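Local coordinates for protein putative secreted lipase (Streptomyces sp. W007, PDB 5H6B) that is a thermostable lipase, hydrolysing triacylglycerol ester bonds, probably outside the cell, on a scaffold of the alpha/beta-hydrolase class, at residues R15-Y20 with V60-Y65; P115-K120 with T178-G183; G184-G189 with D212-R217. All coordinates share one frame; numbering follows the deposited sequence.

In the fold
The three contacts follow one another along a single alpha/beta-hydrolase domain built on a parallel sheet. Contact 1 lies at one margin of that sheet, where strand 16-17 pairs with strand 59-63. Contact 3 belongs to the opposite margin, where the turn leading into strand 216-220 meets the loop before strand 191-196; the centres of contacts 1 and 3 are about 26 Å apart. Contact 2 joins helices 115-121 and 175-181, its centre about 12 Å from that of contact 3. These two touch: Lys-120 NZ lies 2.9 Å from Gly-184 O. Contacts 1 and 3 each hold a zinc-binding aspartate, Asp-64 and Asp-185, so metal sites sit beside two remote parts of the fold.

Contact 1: residues R15-Y20 with V60-Y65; sequences RGWNDY and VFSLDY. With ZN (zinc ion), chain C.
Trp-17 and Asn-18 both reach the hydroxyl of Ser-62, where the short strand 16-17 pairs in parallel with strand 59-63 at a margin of the alpha/beta-hydrolase sheet. The indole comes in edge-on: Trp-17 NE1 donates to Ser-62 OG over 3.0 Å, with the oxygen close to the ring plane. The Asn-18 amide adds a longer bond, ND2 to Ser-62 OG at 3.3 Å, in which the oxygen is tilted 24° from the amide plane. At its other end the same amide is better aligned, for Ser-62 N gives a 2.9 Å bond to Asn-18 OD1, in the carbonyl plane and on a lone pair. The side-chain amide of Asn-18 thus grips Ser-62 twice, at its backbone N and at its hydroxyl.

The backbone ladder sets the register for this. Val-60 N bonds to Gly-16 O at 2.8 Å and Asn-18 N to Val-60 O at 2.9 Å; then the chain at Asn-18 turns into a left-handed conformation, and OD1 stands where the backbone carbonyl of Asn-18 itself would accept if the strand ran on. Ser-62 OG, held between its own backbone N and carbonyl carbon (chi1 64°), also bonds to Ser-42 O, so three partners fix the hydroxyl.

Past the turn, Phe-61 CE2 comes over one face of the Tyr-20 ring, 3.4 Å above its plane; the two planes are inclined at 57°. Helix 80-98 backs this pair, with Phe-90 against Tyr-20 and Val-94 against Phe-61, while Trp-46 and Ala-50 lie against Trp-17.

Farther along 60-65, zinc is bound by Asp-64 and His-75. Asp-64 OD2 is 1.9 Å from the zinc ion, and its other oxygen, OD1, accepts a hydrogen bond from Ser-42 N.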
# COMPACT_ATOMS: atom_id res chain seq x y z
N ARG A 15 -17.93 10.81 -4.62
CA ARG A 15 -17.40 9.50 -4.20
C ARG A 15 -17.44 8.52 -5.37
O ARG A 15 -18.31 8.62 -6.24
CB ARG A 15 -18.21 8.94 -3.04
CG ARG A 15 -19.69 8.79 -3.33
CD ARG A 15 -20.40 8.12 -2.17
NE ARG A 15 -20.43 8.98 -0.99
CZ ARG A 15 -20.90 8.60 0.20
NH1 ARG A 15 -21.37 7.37 0.38
NH2 ARG A 15 -20.90 9.46 1.22
N GLY A 16 -16.50 7.58 -5.38
CA GLY A 16 -16.40 6.61 -6.47
C GLY A 16 -15.13 5.81 -6.44
O GLY A 16 -14.22 6.09 -5.65
N TRP A 17 -15.07 4.79 -7.30
CA TRP A 17 -13.88 3.96 -7.44
C TRP A 17 -13.50 3.91 -8.92
O TRP A 17 -14.21 3.33 -9.73
CB TRP A 17 -14.13 2.56 -6.83
CG TRP A 17 -12.95 1.60 -6.91
CD1 TRP A 17 -11.64 1.92 -7.18
CD2 TRP A 17 -12.98 0.19 -6.70
NE1 TRP A 17 -10.87 0.79 -7.17
CE2 TRP A 17 -11.66 -0.29 -6.87
CE3 TRP A 17 -14.00 -0.73 -6.39
CZ2 TRP A 17 -11.33 -1.64 -6.74
CZ3 TRP A 17 -13.66 -2.08 -6.26
CH2 TRP A 17 -12.34 -2.52 -6.43
N ASN A 18 -12.37 4.53 -9.25
CA ASN A 18 -11.94 4.73 -10.62
C ASN A 18 -12.95 5.48 -11.50
O ASN A 18 -12.99 5.31 -12.72
CB ASN A 18 -11.49 3.39 -11.24
CG ASN A 18 -10.24 2.86 -10.60
OD1 ASN A 18 -9.47 3.62 -9.99
ND2 ASN A 18 -10.00 1.58 -10.74
N ASP A 19 -13.73 6.35 -10.86
CA ASP A 19 -14.61 7.27 -11.54
C ASP A 19 -13.83 8.59 -11.65
O ASP A 19 -13.72 9.35 -10.69
CB ASP A 19 -15.90 7.44 -10.74
CG ASP A 19 -16.86 8.46 -11.35
OD1 ASP A 19 -16.46 9.24 -12.25
OD2 ASP A 19 -18.02 8.50 -10.89
N TYR A 20 -13.30 8.85 -12.85
CA TYR A 20 -12.52 10.07 -13.14
C TYR A 20 -13.33 11.38 -13.27
O TYR A 20 -12.74 12.42 -13.50
CB TYR A 20 -11.63 9.84 -14.37
CG TYR A 20 -10.51 8.86 -14.05
CD1 TYR A 20 -10.70 7.47 -14.17
CD2 TYR A 20 -9.28 9.33 -13.58
CE1 TYR A 20 -9.68 6.58 -13.86
CE2 TYR A 20 -8.25 8.44 -13.26
CZ TYR A 20 -8.45 7.08 -13.40
OH TYR A 20 -7.43 6.23 -13.07
N VAL A 60 -11.91 7.37 -4.76
CA VAL A 60 -10.87 6.32 -4.64
C VAL A 60 -10.40 5.92 -6.04
O VAL A 60 -11.18 5.88 -6.98
CB VAL A 60 -11.41 5.10 -3.86
CG1 VAL A 60 -10.34 4.02 -3.69
CG2 VAL A 60 -11.95 5.53 -2.50
N PHE A 61 -9.10 5.68 -6.18
CA PHE A 61 -8.50 5.25 -7.43
C PHE A 61 -7.51 4.13 -7.13
O PHE A 61 -6.91 4.13 -6.05
CB PHE A 61 -7.77 6.40 -8.11
CG PHE A 61 -8.69 7.50 -8.56
CD1 PHE A 61 -9.10 8.49 -7.67
CD2 PHE A 61 -9.17 7.53 -9.88
CE1 PHE A 61 -9.97 9.49 -8.08
CE2 PHE A 61 -10.04 8.52 -10.28
CZ PHE A 61 -10.43 9.51 -9.39
N SER A 62 -7.37 3.18 -8.05
CA SER A 62 -6.44 2.06 -7.87
C SER A 62 -5.76 1.73 -9.18
O SER A 62 -6.42 1.66 -10.20
CB SER A 62 -7.20 0.84 -7.36
OG SER A 62 -8.14 0.40 -8.32
N LEU A 63 -4.44 1.55 -9.15
CA LEU A 63 -3.67 1.27 -10.36
C LEU A 63 -3.17 -0.16 -10.42
O LEU A 63 -2.99 -0.81 -9.38
CB LEU A 63 -2.43 2.18 -10.45
CG LEU A 63 -1.10 1.76 -9.78
CD1 LEU A 63 0.06 2.63 -10.22
CD2 LEU A 63 -1.22 1.77 -8.26
N ASP A 64 -2.87 -0.59 -11.64
CA ASP A 64 -2.11 -1.80 -11.90
C ASP A 64 -0.65 -1.39 -12.09
O ASP A 64 -0.41 -0.42 -12.75
CB ASP A 64 -2.60 -2.45 -13.20
CG ASP A 64 -3.55 -3.60 -12.99
OD1 ASP A 64 -3.96 -3.90 -11.85
OD2 ASP A 64 -3.85 -4.25 -14.00
N TYR A 65 0.31 -2.17 -11.61
CA TYR A 65 1.74 -1.82 -11.72
C TYR A 65 2.54 -3.11 -11.74
O TYR A 65 2.10 -4.07 -11.14
CB TYR A 65 2.20 -0.88 -10.57
CG TYR A 65 2.41 -1.54 -9.21
CD1 TYR A 65 3.57 -2.27 -8.93
CD2 TYR A 65 1.46 -1.43 -8.21
CE1 TYR A 65 3.77 -2.87 -7.71
CE2 TYR A 65 1.65 -2.03 -6.97
CZ TYR A 65 2.81 -2.75 -6.72
OH TYR A 65 3.04 -3.37 -5.51
ZN ZN C . -4.26 -6.04 -14.25

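Contact 2: residues P115-K120 with T178-G183; sequences PNYYLK and TKLTAG
Lys-179 meets Tyr-117 first, its extended chain crossing the tyrosine so that CE lies 3.6 Å from Tyr-117 OH. The ammonium adds a weak hydrogen bond, Lys-179 NZ to Tyr-117 OH at 3.3 Å, and also makes a cation-pi contact with Phe-121. One residue on, Leu-180 lays a single methyl, CD1, against the backbone of helix 115-121: it sits 3.4 Å from Tyr-117 N and 4.0 Å from the CB atoms of both Asn-116 and Tyr-117. That reach depends on CG pointing opposite the backbone N of Leu-180 (chi1 -177°).

In the alpha/beta-hydrolase fold, helix 115-121 follows the probable nucleophile elbow after strand 103-108, and here helix 175-181 packs on its side. The backbone of Leu-180 takes part as well, since Lys-120 NZ stretches across to Leu-180 O over 2.7 Å and also bonds to Gly-184 O. An alanine in place of Lys-120 takes away the donor shared by Leu-180 O and Gly-184 O, and the chain after helix 175-181 would probably be freer to shift. At Thr-181 CB points away from helix 115-121, and OG1 bonds back to Ile-177 O.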
# COMPACT_ATOMS: atom_id res chain seq x y z
N PRO A 115 5.88 3.04 -3.09
CA PRO A 115 5.69 4.52 -3.12
C PRO A 115 6.80 5.37 -2.44
O PRO A 115 6.97 6.55 -2.78
CB PRO A 115 4.37 4.70 -2.38
CG PRO A 115 3.61 3.44 -2.64
CD PRO A 115 4.65 2.35 -2.68
N ASN A 116 7.55 4.79 -1.50
CA ASN A 116 8.70 5.47 -0.91
C ASN A 116 9.79 5.78 -1.95
O ASN A 116 10.50 6.78 -1.82
CB ASN A 116 9.26 4.65 0.25
CG ASN A 116 8.24 4.50 1.37
OD1 ASN A 116 7.77 3.39 1.66
ND2 ASN A 116 7.89 5.59 1.99
N TYR A 117 9.89 4.94 -2.99
CA TYR A 117 10.76 5.24 -4.12
C TYR A 117 10.27 6.48 -4.89
O TYR A 117 11.06 7.36 -5.27
CB TYR A 117 10.84 4.04 -5.06
CG TYR A 117 11.99 4.11 -6.04
CD1 TYR A 117 11.89 4.83 -7.22
CD2 TYR A 117 13.19 3.46 -5.77
CE1 TYR A 117 12.95 4.92 -8.11
CE2 TYR A 117 14.26 3.53 -6.65
CZ TYR A 117 14.13 4.26 -7.82
OH TYR A 117 15.17 4.31 -8.70
N TYR A 118 8.96 6.54 -5.13
CA TYR A 118 8.33 7.68 -5.79
C TYR A 118 8.50 8.95 -4.95
O TYR A 118 8.86 9.99 -5.48
CB TYR A 118 6.86 7.34 -6.05
CG TYR A 118 5.89 8.47 -6.32
CD1 TYR A 118 5.96 9.22 -7.50
CD2 TYR A 118 4.84 8.72 -5.45
CE1 TYR A 118 5.04 10.23 -7.76
CE2 TYR A 118 3.92 9.71 -5.71
CZ TYR A 118 4.03 10.47 -6.86
OH TYR A 118 3.09 11.44 -7.10
N LEU A 119 8.26 8.83 -3.64
CA LEU A 119 8.44 9.96 -2.72
C LEU A 119 9.87 10.49 -2.67
O LEU A 119 10.07 11.70 -2.61
CB LEU A 119 8.01 9.58 -1.30
CG LEU A 119 6.53 9.30 -1.08
CD1 LEU A 119 6.33 8.90 0.36
CD2 LEU A 119 5.67 10.50 -1.46
N LYS A 120 10.85 9.58 -2.69
CA LYS A 120 12.25 9.93 -2.49
C LYS A 120 12.97 10.35 -3.77
O LYS A 120 13.77 11.29 -3.74
CB LYS A 120 13.02 8.77 -1.86
CG LYS A 120 12.72 8.58 -0.38
CD LYS A 120 13.41 7.34 0.15
CE LYS A 120 13.23 7.21 1.65
NZ LYS A 120 13.86 5.97 2.19
N THR A 178 18.76 -1.53 -0.99
CA THR A 178 19.94 -0.72 -0.61
C THR A 178 19.80 0.76 -1.02
O THR A 178 19.98 1.66 -0.20
CB THR A 178 21.25 -1.32 -1.20
OG1 THR A 178 21.38 -2.68 -0.76
CG2 THR A 178 22.48 -0.52 -0.76
N LYS A 179 19.45 1.00 -2.27
CA LYS A 179 19.23 2.36 -2.76
C LYS A 179 18.14 3.04 -1.97
O LYS A 179 18.33 4.15 -1.46
CB LYS A 179 18.87 2.38 -4.25
CG LYS A 179 18.49 3.76 -4.77
CD LYS A 179 18.54 3.85 -6.29
CE LYS A 179 18.00 5.20 -6.74
NZ LYS A 179 18.22 5.43 -8.20
N LEU A 180 16.98 2.38 -1.88
CA LEU A 180 15.79 2.96 -1.25
C LEU A 180 16.00 3.42 0.19
O LEU A 180 15.47 4.47 0.58
CB LEU A 180 14.62 1.96 -1.30
CG LEU A 180 13.25 2.40 -0.73
CD1 LEU A 180 12.66 3.59 -1.50
CD2 LEU A 180 12.33 1.20 -0.76
N THR A 181 16.74 2.63 0.97
CA THR A 181 16.89 2.87 2.40
C THR A 181 18.29 3.34 2.86
O THR A 181 18.60 3.27 4.05
CB THR A 181 16.50 1.60 3.18
OG1 THR A 181 17.41 0.53 2.87
CG2 THR A 181 15.05 1.19 2.85
N ALA A 182 19.13 3.80 1.92
CA ALA A 182 20.45 4.38 2.24
C ALA A 182 20.37 5.58 3.20
O ALA A 182 21.14 5.66 4.17
CB ALA A 182 21.16 4.79 0.96
N GLY A 183 19.45 6.50 2.93
CA GLY A 183 19.15 7.60 3.84
C GLY A 183 18.07 7.22 4.85
O GLY A 183 17.89 6.05 5.17

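Contact 3: residues G184-G189 with D212-R217; sequences GDTVPG and DGPNVR. With ZN (zinc ion), chain D.
Two first torsions aim Asp-185 and Thr-186 at Asp-212 and Val-216. In Asp-185, CG stands beside its own backbone N (chi1 -67°), which carries OD2 to the amide of Asp-212. In Thr-186, OG1 lies between backbone N and carbonyl carbon (chi1 59°), which turns the methyl CG2 toward Val-216. The meeting is one of loops at one margin of the alpha/beta-hydrolase sheet: the connection from helix 175-181 to strand 191-196 lies against the turn that leads into the edge strand 216-220.

The Asp-185 carboxylate is held from two ends. Asp-185 OD1 binds the zinc ion at 2.0 Å, with His-139 as a further ligand. Asp-185 OD2 accepts from Asp-212 N over 2.8 Å, a bent bond (135° at the hydrogen) that arrives on the anti side, somewhat out of the carboxylate plane. Metal and amide together fix the rotation of the group, and the zinc is likely to keep it ionised.

Thr-186 packs its methyl against the start of strand 216-220. Thr-186 CG2 touches Val-216 CG2 at 3.5 Å and stands as far from Asp-212 O; Tyr-192 of strand 191-196 flanks both Thr-186 and Val-216. Gly-213, where a type I turn to Val-216 starts, faces the threonine, and any CB there would run into Thr-186 OG1.

Three waters bridge the segments. One accepts from the backbone Asp-185 N at 3.0 Å and donates to the carboxylate oxygen Asp-212 OD2. A second accepts from Thr-186 N at 2.9 Å; its approach to the backbone oxygen of Asp-212 is very short and so doubtful in detail. The third lies 3.0 Å from the hydroxyl Thr-186 OG1 and accepts from Asn-215 N at 2.7 Å.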
# COMPACT_ATOMS: atom_id res chain seq x y z
N GLY A 184 17.37 8.22 5.35
CA GLY A 184 16.27 8.00 6.29
C GLY A 184 15.03 7.45 5.59
O GLY A 184 14.88 7.59 4.38
N ASP A 185 14.14 6.85 6.38
CA ASP A 185 12.91 6.26 5.86
C ASP A 185 11.95 7.27 5.25
O ASP A 185 11.24 6.96 4.29
CB ASP A 185 12.17 5.56 6.98
CG ASP A 185 12.88 4.37 7.51
OD1 ASP A 185 13.94 4.01 6.97
OD2 ASP A 185 12.36 3.79 8.47
N THR A 186 11.90 8.47 5.84
CA THR A 186 10.88 9.44 5.49
C THR A 186 11.38 10.65 4.71
O THR A 186 12.57 10.91 4.59
CB THR A 186 10.08 9.90 6.73
OG1 THR A 186 10.94 10.49 7.69
CG2 THR A 186 9.38 8.72 7.35
N VAL A 187 10.42 11.35 4.15
CA VAL A 187 10.63 12.55 3.37
C VAL A 187 9.79 13.59 4.11
O VAL A 187 8.69 13.27 4.56
CB VAL A 187 10.18 12.27 1.91
CG1 VAL A 187 9.34 13.39 1.30
CG2 VAL A 187 11.40 11.93 1.04
N PRO A 188 10.31 14.82 4.27
CA PRO A 188 9.50 15.85 4.95
C PRO A 188 8.27 16.26 4.10
O PRO A 188 8.33 16.19 2.86
CB PRO A 188 10.49 17.02 5.14
CG PRO A 188 11.51 16.84 4.08
CD PRO A 188 11.56 15.38 3.71
N GLY A 189 7.19 16.64 4.77
CA GLY A 189 5.91 16.98 4.13
C GLY A 189 4.86 15.88 4.15
O GLY A 189 3.70 16.15 3.84
N ASP A 212 10.61 4.91 10.40
CA ASP A 212 11.19 5.77 11.41
C ASP A 212 11.25 7.20 10.90
O ASP A 212 11.64 7.45 9.76
CB ASP A 212 12.60 5.29 11.74
CG ASP A 212 13.39 6.28 12.56
OD1 ASP A 212 13.29 6.25 13.80
OD2 ASP A 212 14.16 7.04 11.94
N GLY A 213 10.90 8.13 11.77
CA GLY A 213 10.93 9.54 11.45
C GLY A 213 10.04 10.31 12.40
O GLY A 213 9.27 9.71 13.16
N PRO A 214 10.14 11.65 12.37
CA PRO A 214 9.26 12.45 13.22
C PRO A 214 7.76 12.35 12.86
O PRO A 214 6.94 12.49 13.77
CB PRO A 214 9.78 13.88 13.01
CG PRO A 214 10.41 13.86 11.67
CD PRO A 214 11.03 12.49 11.55
N ASN A 215 7.42 12.10 11.59
CA ASN A 215 6.00 12.08 11.15
C ASN A 215 5.49 10.69 10.79
O ASN A 215 4.79 10.51 9.78
CB ASN A 215 5.78 13.06 9.99
CG ASN A 215 6.16 14.48 10.35
OD1 ASN A 215 5.99 14.92 11.49
ND2 ASN A 215 6.67 15.21 9.38
N VAL A 216 5.81 9.73 11.66
CA VAL A 216 5.46 8.32 11.48
C VAL A 216 4.61 7.83 12.63
O VAL A 216 4.89 8.13 13.78
CB VAL A 216 6.71 7.44 11.41
CG1 VAL A 216 6.31 5.98 11.27
CG2 VAL A 216 7.60 7.89 10.27
N ARG A 217 3.56 7.06 12.30
CA ARG A 217 2.80 6.34 13.29
C ARG A 217 2.84 4.85 12.95
O ARG A 217 2.32 4.45 11.93
CB ARG A 217 1.36 6.85 13.32
CG ARG A 217 0.55 6.20 14.43
CD ARG A 217 -0.63 7.08 14.84
NE ARG A 217 -1.63 6.34 15.63
CZ ARG A 217 -2.51 5.46 15.13
NH1 ARG A 217 -2.55 5.20 13.83
NH2 ARG A 217 -3.37 4.84 15.95
ZN ZN D . 14.71 2.38 7.78
O HOH W 1 15.15 6.48 9.21
O HOH W 2 12.98 9.16 8.49
O HOH W 3 8.73 11.75 9.25